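Local atomic coordinates of UDP-N-acetylglucosamine 4-epimerase (Bacillus cereus, PDB entry 3M2P), a protein that probably interconverts UDP-N-acetylglucosamine and UDP-N-acetylgalactosamine by epimerisation at C4, and binds UDP. Residues I110-E123 with G259-K271. Sequence-based numbering, arbitrary orientation.
Sequences ISAYSDETSLPWNE and GIHSSYMDSSKAK
Asp266 donates its backbone N to Trp121 O at 2.9 Å, while its OD1 is gripped twice: by Ser268 OG on the syn lone pair and by Ser268 N on the anti side, the latter closing an Asx turn. Trp121 N reaches Tyr264 O at 3.4 Å, a weak bond. Trp121 and Met265 (selenomethionine) thereby form a single parallel beta bridge, Trp121 bonding to the residues on either side of Met265. Glu116 OE2 receives the backbone N-H of Ser262, 2.8 Å from N and nearly straight (177°), although from above the carboxylate plane. OE1 lies at the edge of the His261 ring, the planes almost perpendicular (84°). The CB of Tyr264 points away from the loop, but chi1 of 48° swings the ring back, its face meeting Leu119 CD2 in a CH-pi contact (3.7 Å to the centroid). That methyl also covers one face of the Trp121 indole. Pro120, after a cis peptide bond, places CB at the tyrosine's edge. Met265 SE meets the edge of Tyr113 in a Met-aromatic contact, and Ile110 CG1 packs against the same selenium. The contact joins the loop between strand 103-109 and helix 132-150 to the chain entering helix 268-273; Met265 also packs on strands 154-164 and 220-224, and its backbone N hydrogen-bonds to Glu198 OE1 of strand 197-201.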
loop_
_atom_site.group_PDB
_atom_site.type_symbol
_atom_site.label_atom_id
_atom_site.label_comp_id
_atom_site.label_asym_id
_atom_site.label_seq_id
_atom_site.Cartn_x
_atom_site.Cartn_y
_atom_site.Cartn_z
ATOM N N ILE A 110 9.039 8.135 0.042
ATOM C CA ILE A 110 9.330 8.071 -1.388
ATOM C C ILE A 110 9.277 6.627 -1.884
ATOM O O ILE A 110 9.133 6.361 -3.083
ATOM C CB ILE A 110 10.720 8.718 -1.682
ATOM C CG1 ILE A 110 11.004 8.803 -3.179
ATOM C CG2 ILE A 110 11.844 7.987 -0.953
ATOM C CD1 ILE A 110 12.252 9.591 -3.484
ATOM N N SER A 111 9.375 5.701 -0.936
ATOM C CA SER A 111 9.312 4.277 -1.228
ATOM C C SER A 111 7.900 3.806 -1.582
ATOM O O SER A 111 7.631 2.601 -1.621
ATOM C CB SER A 111 9.865 3.460 -0.055
ATOM O OG SER A 111 11.217 3.800 0.200
ATOM N N ALA A 112 7.003 4.753 -1.830
ATOM C CA ALA A 112 5.675 4.425 -2.336
ATOM C C ALA A 112 5.751 4.433 -3.850
ATOM O O ALA A 112 4.784 4.105 -4.530
ATOM C CB ALA A 112 4.652 5.436 -1.858
ATOM N N TYR A 113 6.910 4.828 -4.367
ATOM C CA TYR A 113 7.106 4.948 -5.796
ATOM C C TYR A 113 8.188 3.978 -6.233
ATOM O O TYR A 113 8.896 3.430 -5.394
ATOM C CB TYR A 113 7.552 6.355 -6.140
ATOM C CG TYR A 113 6.623 7.483 -5.733
ATOM C CD1 TYR A 113 5.368 7.622 -6.293
ATOM C CD2 TYR A 113 7.040 8.443 -4.826
ATOM C CE1 TYR A 113 4.548 8.654 -5.941
ATOM C CE2 TYR A 113 6.232 9.486 -4.474
ATOM C CZ TYR A 113 4.982 9.593 -5.028
ATOM O OH TYR A 113 4.175 10.660 -4.659
ATOM N N SER A 114 8.333 3.776 -7.541
ATOM C CA SER A 114 9.336 2.840 -8.051
ATOM C C SER A 114 9.579 2.995 -9.549
ATOM O O SER A 114 10.713 2.861 -10.017
ATOM C CB SER A 114 8.936 1.394 -7.740
ATOM N N ASP A 115 8.507 3.283 -10.287
ATOM C CA ASP A 115 8.537 3.318 -11.747
ATOM C C ASP A 115 9.499 4.367 -12.270
ATOM O O ASP A 115 9.187 5.548 -12.234
ATOM C CB ASP A 115 7.135 3.594 -12.292
ATOM C CG ASP A 115 7.007 3.289 -13.775
ATOM O OD1 ASP A 115 8.049 3.150 -14.452
ATOM O OD2 ASP A 115 5.860 3.190 -14.267
ATOM N N GLU A 116 10.655 3.932 -12.770
ATOM C CA GLU A 116 11.691 4.863 -13.220
ATOM C C GLU A 116 11.291 5.618 -14.488
ATOM O O GLU A 116 11.798 6.706 -14.776
ATOM C CB GLU A 116 13.033 4.155 -13.399
ATOM C CG GLU A 116 13.853 4.093 -12.114
ATOM C CD GLU A 116 15.144 3.286 -12.253
ATOM O OE1 GLU A 116 15.058 2.066 -12.542
ATOM O OE2 GLU A 116 16.240 3.872 -12.060
ATOM N N THR A 117 10.360 5.029 -15.224
ATOM C CA THR A 117 9.812 5.613 -16.436
ATOM C C THR A 117 9.166 6.955 -16.141
ATOM O O THR A 117 8.922 7.760 -17.043
ATOM C CB THR A 117 8.754 4.649 -17.009
ATOM O OG1 THR A 117 9.406 3.668 -17.825
ATOM C CG2 THR A 117 7.663 5.377 -17.815
ATOM N N SER A 118 8.930 7.206 -14.861
ATOM C CA SER A 118 7.944 8.183 -14.442
ATOM C C SER A 118 8.578 9.358 -13.717
ATOM O O SER A 118 7.907 10.315 -13.348
ATOM C CB SER A 118 6.955 7.486 -13.516
ATOM O OG SER A 118 5.634 7.739 -13.925
ATOM N N LEU A 119 9.876 9.265 -13.491
ATOM C CA LEU A 119 10.609 10.322 -12.809
ATOM C C LEU A 119 10.493 11.658 -13.552
ATOM O O LEU A 119 10.469 11.693 -14.788
ATOM C CB LEU A 119 12.080 9.906 -12.663
ATOM C CG LEU A 119 12.340 8.711 -11.746
ATOM C CD1 LEU A 119 13.542 7.933 -12.201
ATOM C CD2 LEU A 119 12.504 9.173 -10.297
ATOM N N PRO A 120 10.373 12.763 -12.803
ATOM C CA PRO A 120 10.208 12.799 -11.348
ATOM C C PRO A 120 8.763 12.481 -10.939
ATOM O O PRO A 120 7.821 12.778 -11.692
ATOM C CB PRO A 120 10.517 14.263 -10.993
ATOM C CG PRO A 120 10.809 14.958 -12.286
ATOM C CD PRO A 120 10.278 14.108 -13.382
ATOM N N TRP A 121 8.593 11.910 -9.748
ATOM C CA TRP A 121 7.270 11.514 -9.276
ATOM C C TRP A 121 6.528 12.643 -8.571
ATOM O O TRP A 121 7.063 13.277 -7.660
ATOM C CB TRP A 121 7.378 10.317 -8.329
ATOM C CG TRP A 121 8.004 9.111 -8.946
ATOM C CD1 TRP A 121 7.690 8.554 -10.147
ATOM C CD2 TRP A 121 9.036 8.299 -8.382
ATOM N NE1 TRP A 121 8.477 7.457 -10.376
ATOM C CE2 TRP A 121 9.312 7.276 -9.306
ATOM C CE3 TRP A 121 9.761 8.341 -7.188
ATOM C CZ2 TRP A 121 10.279 6.292 -9.072
ATOM C CZ3 TRP A 121 10.731 7.361 -6.958
ATOM C CH2 TRP A 121 10.977 6.356 -7.896
ATOM N N ASN A 122 5.293 12.896 -8.988
ATOM C CA ASN A 122 4.428 13.764 -8.201
ATOM C C ASN A 122 3.310 12.947 -7.588
ATOM O O ASN A 122 3.103 11.800 -7.952
ATOM C CB ASN A 122 3.879 14.948 -9.012
ATOM C CG ASN A 122 2.904 14.529 -10.086
ATOM O OD1 ASN A 122 2.338 13.440 -10.048
ATOM N ND2 ASN A 122 2.697 15.404 -11.053
ATOM N N GLU A 123 2.583 13.543 -6.659
ATOM C CA GLU A 123 1.612 12.784 -5.912
ATOM C C GLU A 123 0.458 12.255 -6.760
ATOM O O GLU A 123 -0.469 11.676 -6.230
ATOM C CB GLU A 123 1.144 13.553 -4.684
ATOM C CG GLU A 123 1.073 15.033 -4.875
ATOM C CD GLU A 123 2.394 15.742 -4.674
ATOM O OE1 GLU A 123 2.891 16.307 -5.662
ATOM O OE2 GLU A 123 2.928 15.763 -3.544
ATOM N N GLY A 259 22.675 -2.345 -9.126
ATOM C CA GLY A 259 21.946 -2.703 -7.927
ATOM C C GLY A 259 21.180 -1.507 -7.387
ATOM O O GLY A 259 20.553 -1.574 -6.323
ATOM N N ILE A 260 21.221 -0.406 -8.129
ATOM C CA ILE A 260 20.684 0.855 -7.641
ATOM C C ILE A 260 19.716 1.464 -8.634
ATOM O O ILE A 260 19.981 1.478 -9.832
ATOM C CB ILE A 260 21.810 1.851 -7.364
ATOM C CG1 ILE A 260 22.919 1.161 -6.568
ATOM C CG2 ILE A 260 21.285 3.059 -6.615
ATOM C CD1 ILE A 260 23.626 2.066 -5.579
ATOM N N HIS A 261 18.589 1.961 -8.133
ATOM C CA HIS A 261 17.606 2.614 -8.996
ATOM C C HIS A 261 17.421 4.093 -8.640
ATOM O O HIS A 261 17.746 4.518 -7.529
ATOM C CB HIS A 261 16.274 1.849 -8.973
ATOM C CG HIS A 261 16.379 0.451 -9.505
ATOM N ND1 HIS A 261 16.519 -0.652 -8.688
ATOM C CD2 HIS A 261 16.392 -0.023 -10.775
ATOM C CE1 HIS A 261 16.601 -1.744 -9.428
ATOM N NE2 HIS A 261 16.524 -1.390 -10.699
ATOM N N SER A 262 16.921 4.881 -9.587
ATOM C CA SER A 262 16.683 6.302 -9.334
ATOM C C SER A 262 15.433 6.553 -8.496
ATOM O O SER A 262 14.405 5.917 -8.699
ATOM C CB SER A 262 16.576 7.074 -10.648
ATOM O OG SER A 262 17.858 7.387 -11.147
ATOM N N SER A 263 15.522 7.484 -7.554
ATOM C CA SER A 263 14.327 7.935 -6.845
ATOM C C SER A 263 14.402 9.399 -6.424
ATOM O O SER A 263 15.233 9.791 -5.613
ATOM C CB SER A 263 13.987 7.024 -5.654
ATOM O OG SER A 263 15.069 6.893 -4.749
ATOM N N TYR A 264 13.526 10.207 -7.005
ATOM C CA TYR A 264 13.401 11.600 -6.615
ATOM C C TYR A 264 12.006 12.083 -6.926
ATOM O O TYR A 264 11.285 11.446 -7.686
ATOM C CB TYR A 264 14.440 12.480 -7.311
ATOM C CG TYR A 264 14.580 12.282 -8.811
ATOM C CD1 TYR A 264 15.531 11.408 -9.324
ATOM C CD2 TYR A 264 13.788 12.989 -9.711
ATOM C CE1 TYR A 264 15.681 11.226 -10.680
ATOM C CE2 TYR A 264 13.928 12.809 -11.078
ATOM C CZ TYR A 264 14.886 11.930 -11.557
ATOM O OH TYR A 264 15.065 11.741 -12.910
HETATM N N MSE A 265 11.622 13.211 -6.344
HETATM C CA MSE A 265 10.257 13.690 -6.483
HETATM C C MSE A 265 10.159 15.140 -6.872
HETATM O O MSE A 265 11.029 15.953 -6.579
HETATM C CB MSE A 265 9.484 13.523 -5.176
HETATM C CG MSE A 265 9.351 12.108 -4.691
HETATM SE SE MSE A 265 8.815 12.083 -2.824
HETATM C CE MSE A 265 10.223 13.246 -2.095
ATOM N N ASP A 266 9.034 15.442 -7.499
ATOM C CA ASP A 266 8.573 16.789 -7.744
ATOM C C ASP A 266 7.832 17.265 -6.491
ATOM O O ASP A 266 6.826 16.675 -6.094
ATOM C CB ASP A 266 7.636 16.723 -8.942
ATOM C CG ASP A 266 6.957 18.019 -9.218
ATOM O OD1 ASP A 266 7.206 18.974 -8.463
ATOM O OD2 ASP A 266 6.168 18.076 -10.189
ATOM N N SER A 267 8.332 18.310 -5.842
ATOM C CA SER A 267 7.699 18.776 -4.605
ATOM C C SER A 267 6.935 20.101 -4.745
ATOM O O SER A 267 6.752 20.832 -3.763
ATOM C CB SER A 267 8.725 18.868 -3.477
ATOM O OG SER A 267 9.259 17.594 -3.189
ATOM N N SER A 268 6.499 20.397 -5.968
ATOM C CA SER A 268 5.649 21.546 -6.237
ATOM C C SER A 268 4.559 21.686 -5.174
ATOM O O SER A 268 4.546 22.654 -4.415
ATOM C CB SER A 268 4.981 21.398 -7.604
ATOM O OG SER A 268 5.933 21.211 -8.629
ATOM N N LYS A 269 3.649 20.713 -5.125
ATOM C CA LYS A 269 2.502 20.775 -4.230
ATOM C C LYS A 269 2.868 21.246 -2.826
ATOM O O LYS A 269 2.218 22.124 -2.280
ATOM C CB LYS A 269 1.787 19.428 -4.156
ATOM C CG LYS A 269 0.413 19.522 -3.531
ATOM C CD LYS A 269 -0.057 18.203 -2.938
ATOM C CE LYS A 269 -0.921 17.403 -3.890
ATOM N NZ LYS A 269 -1.670 16.356 -3.156
ATOM N N ALA A 270 3.908 20.672 -2.238
ATOM C CA ALA A 270 4.329 21.091 -0.909
ATOM C C ALA A 270 4.709 22.568 -0.910
ATOM O O ALA A 270 4.485 23.279 0.063
ATOM C CB ALA A 270 5.494 20.242 -0.424
ATOM N N LYS A 271 5.286 23.023 -2.013
ATOM C CA LYS A 271 5.793 24.387 -2.111
ATOM C C LYS A 271 4.675 25.448 -2.117
ATOM O O LYS A 271 4.800 26.494 -1.475
ATOM C CB LYS A 271 6.673 24.501 -3.356
ATOM C CG LYS A 271 7.419 25.807 -3.525
ATOM C CD LYS A 271 8.689 25.574 -4.339
ATOM C CE LYS A 271 9.010 26.771 -5.212
ATOM N NZ LYS A 271 8.887 28.055 -4.465
HETATM O O HOH W 1 12.788 3.041 -8.058
#